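Local structure of signal recognition 54 kDa protein (Pyrococcus furiosus, 3DM5) at residues I102-G107 / H214-V219; R127-G132 / V183-V188; V219-I224 / V246-G251. The protein belongs to the SRP54 family of signal recognition particle proteins and combines a helical bundle, a P-loop NTPase-type domain that holds guanosine-5'-diphosphate here, and a further helical domain. All coordinates share one frame; numbering follows the deposited sequence.

Contact 1: I102-G107 / H214-V219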
# COMPACT_ATOMS: atom_id res chain seq x y z
N ILE A 102 20.88 35.73 21.39
CA ILE A 102 21.08 34.41 22.00
C ILE A 102 19.84 33.52 21.90
O ILE A 102 18.72 33.91 22.29
CB ILE A 102 21.55 34.52 23.45
CG1 ILE A 102 22.92 35.20 23.51
CG2 ILE A 102 21.62 33.15 24.08
CD1 ILE A 102 23.30 35.62 24.92
N LEU A 103 20.06 32.33 21.34
CA LEU A 103 18.98 31.36 21.14
C LEU A 103 19.27 30.16 22.00
O LEU A 103 20.34 29.54 21.90
CB LEU A 103 18.87 30.97 19.66
CG LEU A 103 18.76 32.14 18.68
CD1 LEU A 103 18.70 31.63 17.24
CD2 LEU A 103 17.56 33.02 19.01
N LEU A 104 18.32 29.83 22.87
CA LEU A 104 18.51 28.74 23.80
C LEU A 104 17.69 27.54 23.34
O LEU A 104 16.47 27.64 23.21
CB LEU A 104 18.15 29.17 25.24
CG LEU A 104 18.04 28.10 26.32
CD1 LEU A 104 19.42 27.56 26.66
CD2 LEU A 104 17.37 28.69 27.56
N MET A 105 18.36 26.42 23.08
CA MET A 105 17.70 25.23 22.51
C MET A 105 17.49 24.14 23.55
O MET A 105 18.42 23.71 24.22
CB MET A 105 18.51 24.68 21.35
CG MET A 105 19.07 25.76 20.46
SD MET A 105 17.80 26.51 19.46
CE MET A 105 17.52 25.18 18.28
N VAL A 106 16.24 23.67 23.67
CA VAL A 106 15.89 22.63 24.63
C VAL A 106 15.19 21.49 23.90
O VAL A 106 14.65 21.69 22.81
CB VAL A 106 15.03 23.22 25.81
CG1 VAL A 106 15.84 24.21 26.58
CG2 VAL A 106 13.83 23.91 25.29
N GLY A 107 15.23 20.29 24.47
CA GLY A 107 14.64 19.12 23.84
C GLY A 107 15.09 17.81 24.45
O GLY A 107 16.17 17.71 25.03
N HIS A 214 17.59 35.73 24.02
CA HIS A 214 16.54 36.39 23.25
C HIS A 214 15.34 35.47 23.03
O HIS A 214 14.21 35.94 22.94
CB HIS A 214 17.05 36.88 21.89
CG HIS A 214 15.95 37.32 20.99
ND1 HIS A 214 15.64 36.68 19.81
CD2 HIS A 214 15.05 38.33 21.11
CE1 HIS A 214 14.61 37.27 19.23
NE2 HIS A 214 14.23 38.28 20.00
N GLU A 215 15.58 34.17 22.95
CA GLU A 215 14.52 33.23 22.62
C GLU A 215 14.82 31.83 23.13
O GLU A 215 15.97 31.40 23.18
CB GLU A 215 14.28 33.21 21.11
CG GLU A 215 12.99 32.59 20.71
CD GLU A 215 12.48 33.10 19.36
OE1 GLU A 215 12.73 34.29 19.03
OE2 GLU A 215 11.84 32.32 18.63
N VAL A 216 13.78 31.11 23.52
CA VAL A 216 13.95 29.73 23.93
C VAL A 216 13.23 28.85 22.92
O VAL A 216 12.05 29.07 22.64
CB VAL A 216 13.46 29.50 25.35
CG1 VAL A 216 13.52 28.04 25.71
CG2 VAL A 216 14.31 30.30 26.31
N ILE A 217 13.94 27.90 22.33
CA ILE A 217 13.40 27.10 21.23
C ILE A 217 13.37 25.64 21.62
O ILE A 217 14.41 25.03 21.87
CB ILE A 217 14.23 27.23 19.95
CG1 ILE A 217 14.26 28.66 19.46
CG2 ILE A 217 13.64 26.37 18.87
CD1 ILE A 217 15.17 28.86 18.27
N LEU A 218 12.16 25.10 21.69
CA LEU A 218 11.93 23.69 21.99
C LEU A 218 11.90 22.91 20.68
O LEU A 218 11.20 23.28 19.73
CB LEU A 218 10.63 23.51 22.76
CG LEU A 218 10.26 22.03 22.95
CD1 LEU A 218 11.39 21.31 23.71
CD2 LEU A 218 8.90 21.86 23.63
N VAL A 219 12.68 21.85 20.62
CA VAL A 219 12.80 21.00 19.44
C VAL A 219 11.95 19.75 19.65
O VAL A 219 12.21 18.97 20.54
CB VAL A 219 14.27 20.65 19.19
CG1 VAL A 219 14.40 19.66 18.06
CG2 VAL A 219 15.05 21.92 18.89
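Met105 and Ile217 lie side by side on one face of the sheet, both pointing the same way. The methionine chain bends at both chi2 (-74°) and chi3 (-73°), which folds the thioether back beside its neighbour: Met105 SD sits 3.7 Å from Ile217 CB and equally near CD1 of that residue. CE carries the touch further along the strand, 4.1 Å from Val219 CG2. On the same face Leu103 lies alongside Glu215, its CD2 3.9 Å from Glu215 CB, and that methyl also comes to the edge of the His214 ring. The carboxylate of Glu215 runs on, away from Leu103, to Lys270 and Ser243.

These are two neighbouring parallel strands in the core of a P-loop NTPase domain, and the first of them runs directly into Gly107, which fits the start of a Walker A loop. Leu104 uses both its N and its O, giving N to Glu215 O (2.8 Å) and accepting Ile217 N on O (2.7 Å). Val106 does the same with Ile217 O and Val219 N.

On the other face Leu104 and Val216 point the same way, and Leu104 CD2 meets Val216 CG2 at 3.7 Å. Val106 turns CG2 into the space between its backbone N and carbonyl carbon, the rotamer that carries this methyl across to the second strand, between Val216 CG1 and Leu218 CD1 (3.9 Å from the latter). Helix 198-211 covers this face, with Met204 against both Val106 and Val216; helix 113-125 packs on the Met105 side through Val117 and Leu120.

Contact 2: R127-G132 / V183-V188. With SO4 (sulfate ion), chain C.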
# COMPACT_ATOMS: atom_id res chain seq x y z
N ARG A 127 23.84 33.15 5.70
CA ARG A 127 23.21 34.43 5.40
C ARG A 127 24.03 35.60 5.93
O ARG A 127 23.50 36.69 6.17
CB ARG A 127 21.77 34.48 5.92
CG ARG A 127 20.91 33.36 5.36
CD ARG A 127 19.42 33.57 5.61
NE ARG A 127 18.60 32.65 4.82
CZ ARG A 127 18.89 31.37 4.60
NH1 ARG A 127 19.96 30.81 5.15
NH2 ARG A 127 18.10 30.64 3.85
N GLY A 128 25.32 35.36 6.11
CA GLY A 128 26.26 36.42 6.46
C GLY A 128 26.46 36.74 7.92
O GLY A 128 27.08 37.74 8.25
N TYR A 129 25.96 35.89 8.81
CA TYR A 129 26.12 36.13 10.23
C TYR A 129 27.35 35.42 10.76
O TYR A 129 27.77 34.39 10.23
CB TYR A 129 24.89 35.67 11.00
CG TYR A 129 23.75 36.64 10.92
CD1 TYR A 129 23.76 37.81 11.66
CD2 TYR A 129 22.65 36.38 10.11
CE1 TYR A 129 22.71 38.71 11.59
CE2 TYR A 129 21.59 37.27 10.03
CZ TYR A 129 21.63 38.44 10.77
OH TYR A 129 20.59 39.33 10.71
N LYS A 130 27.95 35.99 11.80
CA LYS A 130 28.94 35.25 12.57
C LYS A 130 28.17 34.49 13.61
O LYS A 130 27.36 35.07 14.35
CB LYS A 130 29.95 36.16 13.25
CG LYS A 130 31.11 36.57 12.36
CD LYS A 130 32.37 36.76 13.19
CE LYS A 130 32.68 35.49 13.96
NZ LYS A 130 33.88 35.64 14.80
N VAL A 131 28.41 33.18 13.69
CA VAL A 131 27.68 32.36 14.63
C VAL A 131 28.65 31.62 15.53
O VAL A 131 29.68 31.14 15.07
CB VAL A 131 26.78 31.32 13.92
CG1 VAL A 131 26.06 30.45 14.93
CG2 VAL A 131 25.80 32.01 13.01
N GLY A 132 28.29 31.54 16.80
CA GLY A 132 28.95 30.63 17.72
C GLY A 132 27.92 29.71 18.35
O GLY A 132 26.81 30.15 18.67
N VAL A 183 30.74 37.39 17.94
CA VAL A 183 29.66 36.82 17.15
C VAL A 183 28.39 37.65 17.15
O VAL A 183 28.10 38.38 18.09
CB VAL A 183 29.34 35.38 17.59
CG1 VAL A 183 30.54 34.47 17.37
CG2 VAL A 183 28.89 35.35 19.03
N ASP A 184 27.63 37.53 16.06
CA ASP A 184 26.30 38.11 15.95
C ASP A 184 25.28 37.20 16.63
O ASP A 184 24.36 37.66 17.29
CB ASP A 184 25.92 38.25 14.48
CG ASP A 184 26.83 39.20 13.71
OD1 ASP A 184 27.34 38.79 12.64
OD2 ASP A 184 27.00 40.35 14.17
N ILE A 185 25.42 35.90 16.43
CA ILE A 185 24.42 34.96 16.91
C ILE A 185 25.06 33.85 17.72
O ILE A 185 26.05 33.26 17.31
CB ILE A 185 23.54 34.37 15.75
CG1 ILE A 185 22.80 35.51 15.04
CG2 ILE A 185 22.54 33.34 16.27
CD1 ILE A 185 21.91 35.08 13.92
N ILE A 186 24.50 33.60 18.90
CA ILE A 186 24.94 32.48 19.71
C ILE A 186 23.79 31.48 19.92
O ILE A 186 22.71 31.87 20.38
CB ILE A 186 25.44 32.92 21.09
CG1 ILE A 186 26.46 34.04 20.96
CG2 ILE A 186 26.05 31.74 21.83
CD1 ILE A 186 26.91 34.61 22.29
N ILE A 187 24.04 30.22 19.57
CA ILE A 187 23.07 29.15 19.77
C ILE A 187 23.55 28.24 20.87
O ILE A 187 24.65 27.71 20.79
CB ILE A 187 22.85 28.34 18.50
CG1 ILE A 187 22.20 29.23 17.45
CG2 ILE A 187 21.95 27.16 18.81
CD1 ILE A 187 22.68 29.00 16.08
N VAL A 188 22.72 28.07 21.89
CA VAL A 188 23.08 27.32 23.08
C VAL A 188 22.30 26.01 23.15
O VAL A 188 21.07 26.00 23.19
CB VAL A 188 22.80 28.11 24.38
CG1 VAL A 188 23.49 27.44 25.54
CG2 VAL A 188 23.23 29.57 24.22
S SO4 C . 19.31 28.10 1.82
O1 SO4 C . 20.07 29.31 1.50
O2 SO4 C . 17.93 28.26 1.38
O3 SO4 C . 19.90 26.95 1.12
O4 SO4 C . 19.34 27.87 3.27
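Ile185 lays its CD1 methyl over one face of the Tyr129 ring, 4.0 Å from the ring centroid, a CH-pi contact shifted toward the rim. Asp184 comes to the edge of the same ring: Asp184 CB is 3.6 Å from Tyr129 CD1, and the carboxylate stands nearly upright to the ring plane, 79° away. From there Asp184 OD1 takes the backbone N of Lys130 at 3.0 Å, almost straight, on the anti side of the carboxylate.

The dense part is the buried one, where the strands run together. Gly132 gives its N to Ile185 O and receives Ile187 N on its O, while Val183 CG1 lies 3.7 Å from Gly132 N. Val131 CG1 meets Ile187 CD1 at 3.9 Å, and both side chains also touch Ala121 of helix 113-125.

The other end is looser. Lys130 is exposed; its CB lies by Asp184 OD1, and its bent chain brings CE across Val183 CG1, 4.2 Å away. Arg127 makes no contact with 183-188; its NH2 gives a hydrogen bond (3.1 Å) to O4 of a sulfate, probably from the crystallisation liquor and also bound by Lys126. Its carbonyl O accepts Arg400 NE of the second subunit.

Gly128, with positive phi, is the C-prime residue of a Schellman motif that ends helix 113-125, and the chain then enters strand 131-135 beside strand 185-189: the helix-to-strand turn of a beta-alpha-beta crossover in a P-loop NTPase sheet.

Contact 3: V219-I224 / V246-G251. With GDP (guanosine-5'-diphosphate), chain J.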
# COMPACT_ATOMS: atom_id res chain seq x y z
N VAL A 219 12.68 21.85 20.62
CA VAL A 219 12.80 21.00 19.44
C VAL A 219 11.95 19.75 19.65
O VAL A 219 12.21 18.97 20.54
CB VAL A 219 14.27 20.65 19.19
CG1 VAL A 219 14.40 19.66 18.06
CG2 VAL A 219 15.05 21.92 18.89
N ILE A 220 10.90 19.60 18.85
CA ILE A 220 9.99 18.47 18.98
C ILE A 220 10.11 17.53 17.80
O ILE A 220 10.09 17.95 16.64
CB ILE A 220 8.51 18.92 19.05
CG1 ILE A 220 8.30 19.97 20.13
CG2 ILE A 220 7.59 17.74 19.31
CD1 ILE A 220 6.85 20.33 20.33
N ASP A 221 10.23 16.24 18.11
CA ASP A 221 10.26 15.17 17.12
C ASP A 221 8.85 14.99 16.56
O ASP A 221 7.93 14.59 17.27
CB ASP A 221 10.78 13.91 17.79
CG ASP A 221 10.71 12.69 16.91
OD1 ASP A 221 9.94 12.68 15.92
OD2 ASP A 221 11.43 11.72 17.23
N GLY A 222 8.68 15.30 15.28
CA GLY A 222 7.36 15.31 14.68
C GLY A 222 6.77 13.93 14.41
O GLY A 222 5.64 13.82 14.00
N THR A 223 7.54 12.88 14.65
CA THR A 223 7.01 11.54 14.43
C THR A 223 6.16 11.11 15.60
O THR A 223 5.57 10.03 15.57
CB THR A 223 8.12 10.50 14.22
OG1 THR A 223 8.83 10.32 15.45
CG2 THR A 223 9.07 10.93 13.09
N ILE A 224 6.10 11.95 16.63
CA ILE A 224 5.20 11.69 17.76
C ILE A 224 3.76 12.11 17.48
O ILE A 224 2.86 11.84 18.27
CB ILE A 224 5.71 12.33 19.08
CG1 ILE A 224 5.51 13.84 19.10
CG2 ILE A 224 7.16 12.00 19.29
CD1 ILE A 224 5.51 14.42 20.52
N VAL A 246 10.00 21.83 14.73
CA VAL A 246 9.50 20.47 14.61
C VAL A 246 10.37 19.69 13.64
O VAL A 246 10.54 20.11 12.49
CB VAL A 246 8.04 20.48 14.13
CG1 VAL A 246 7.54 19.06 13.97
CG2 VAL A 246 7.20 21.25 15.13
N THR A 247 10.95 18.58 14.10
CA THR A 247 11.91 17.85 13.27
C THR A 247 11.28 16.61 12.63
O THR A 247 10.18 16.20 13.00
CB THR A 247 13.12 17.38 14.06
OG1 THR A 247 12.67 16.57 15.15
CG2 THR A 247 13.93 18.55 14.56
N LYS A 248 12.02 16.01 11.69
CA LYS A 248 11.70 14.71 11.14
C LYS A 248 10.32 14.72 10.48
O LYS A 248 9.55 13.76 10.64
CB LYS A 248 11.76 13.65 12.24
CG LYS A 248 13.08 13.60 12.94
CD LYS A 248 13.10 12.57 14.06
CE LYS A 248 14.50 12.45 14.69
NZ LYS A 248 14.52 11.51 15.87
N LEU A 249 9.99 15.80 9.78
CA LEU A 249 8.73 15.83 9.06
C LEU A 249 8.83 15.00 7.76
O LEU A 249 7.83 14.53 7.21
CB LEU A 249 8.29 17.28 8.77
CG LEU A 249 7.74 18.11 9.94
CD1 LEU A 249 6.94 19.25 9.39
CD2 LEU A 249 6.87 17.31 10.86
N ASP A 250 10.07 14.79 7.31
CA ASP A 250 10.33 14.08 6.08
C ASP A 250 9.92 12.61 6.14
O ASP A 250 10.45 11.84 6.93
CB ASP A 250 11.80 14.19 5.68
CG ASP A 250 12.75 13.86 6.83
OD1 ASP A 250 12.55 14.40 7.94
OD2 ASP A 250 13.70 13.08 6.60
N GLY A 251 8.97 12.24 5.28
CA GLY A 251 8.53 10.86 5.20
C GLY A 251 7.58 10.45 6.30
O GLY A 251 6.85 9.48 6.15
PB GDP J . 19.49 14.34 19.90
O1B GDP J . 18.04 14.43 19.58
O2B GDP J . 19.65 13.41 21.08
O3B GDP J . 20.03 15.71 20.21
O3A GDP J . 20.31 13.59 18.74
PA GDP J . 20.36 13.95 17.17
O1A GDP J . 21.47 13.22 16.49
O2A GDP J . 20.47 15.43 16.92
O5' GDP J . 18.97 13.33 16.65
C5' GDP J . 18.83 11.91 16.74
C4' GDP J . 18.54 11.30 15.37
O4' GDP J . 17.49 11.98 14.64
C3' GDP J . 19.77 11.32 14.48
O3' GDP J . 19.82 10.03 13.88
C2' GDP J . 19.48 12.41 13.46
O2' GDP J . 20.02 12.13 12.19
C1' GDP J . 17.98 12.34 13.34
N9 GDP J . 17.35 13.59 12.89
C8 GDP J . 17.38 14.81 13.46
N7 GDP J . 16.62 15.69 12.76
C5 GDP J . 16.08 15.01 11.72
C6 GDP J . 15.18 15.30 10.58
O6 GDP J . 14.68 16.44 10.38
N1 GDP J . 14.90 14.30 9.74
C2 GDP J . 15.38 13.05 9.91
N2 GDP J . 15.05 12.10 9.02
N3 GDP J . 16.20 12.71 10.93
C4 GDP J . 16.57 13.64 11.83
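Lys248 reaches from its own strand end across the purine of guanosine-5'-diphosphate to Asp221. Its CB rests 3.9 Å from Thr223 CG2. The next atom, CG, lies over the face of the base, 3.5 Å from GDP C5. From there the chain is extended (chi2 178°): CD passes the Asp221 carboxylate, about equally near both oxygens, and CE lies over the N9 end of the base, closest to the ribose ring oxygen, GDP O4'. At the tip, NZ makes a weak salt bridge to Asp221 OD2, 3.4 Å away, and hydrogen-bonds to the carbonyl O of Gly110 in the loop that fits a Walker A pattern.

Asp221 is itself held. Its OD1 accepts the backbone N of Thr223 at 2.7 Å, an Asx turn, and the Thr223 hydroxyl binds the same oxygen on its syn side, out of the carboxylate plane. That fixes the rotation of the carboxylate and leaves OD2 facing the lysine.

Between the backbones, Thr247 N bonds to Ile220 O, and Thr247 O takes Gly222 N at 2.9 Å, just past the strand. Thr247 OG1 goes to Ser111 O, tying this strand end to the phosphate-binding loop.

The stretch Thr247 to Asp250 reads as the TKxD element of GTPases. Lys248 N meets GDP O6 at 3.0 Å, and Asp250 grips the base with both oxygens, OD1 on N1 and OD2 on N2 (2.9 Å). An acceptor at position 6 beside two donors is the pattern of guanine, not adenine, which is consistent with a site that selects guanine, while the nearby Asp221 carboxylate probably favours the charged form of Lys248.

Coming from the N terminus, the chain lays down strand 101-106, crosses helix 113-125 and enters strand 131-135; contact 2 then closes the first loop, of 50 residues, when strand 185-189 arrives beside it. Contact 1 closes a wider loop of 106 residues that encloses the whole of contact 2, bringing strand 215-221 to the other side of strand 101-106. Contact 3 opens where contact 1 ends, sharing Val219, and spans the short beta-alpha-beta unit through helix 228-237 to strand 242-247. Contacts 1 and 2 meet directly through strands 101-106 and 185-189; contacts 2 and 3 do not touch. Together they join five neighbouring parallel strands of one sheet.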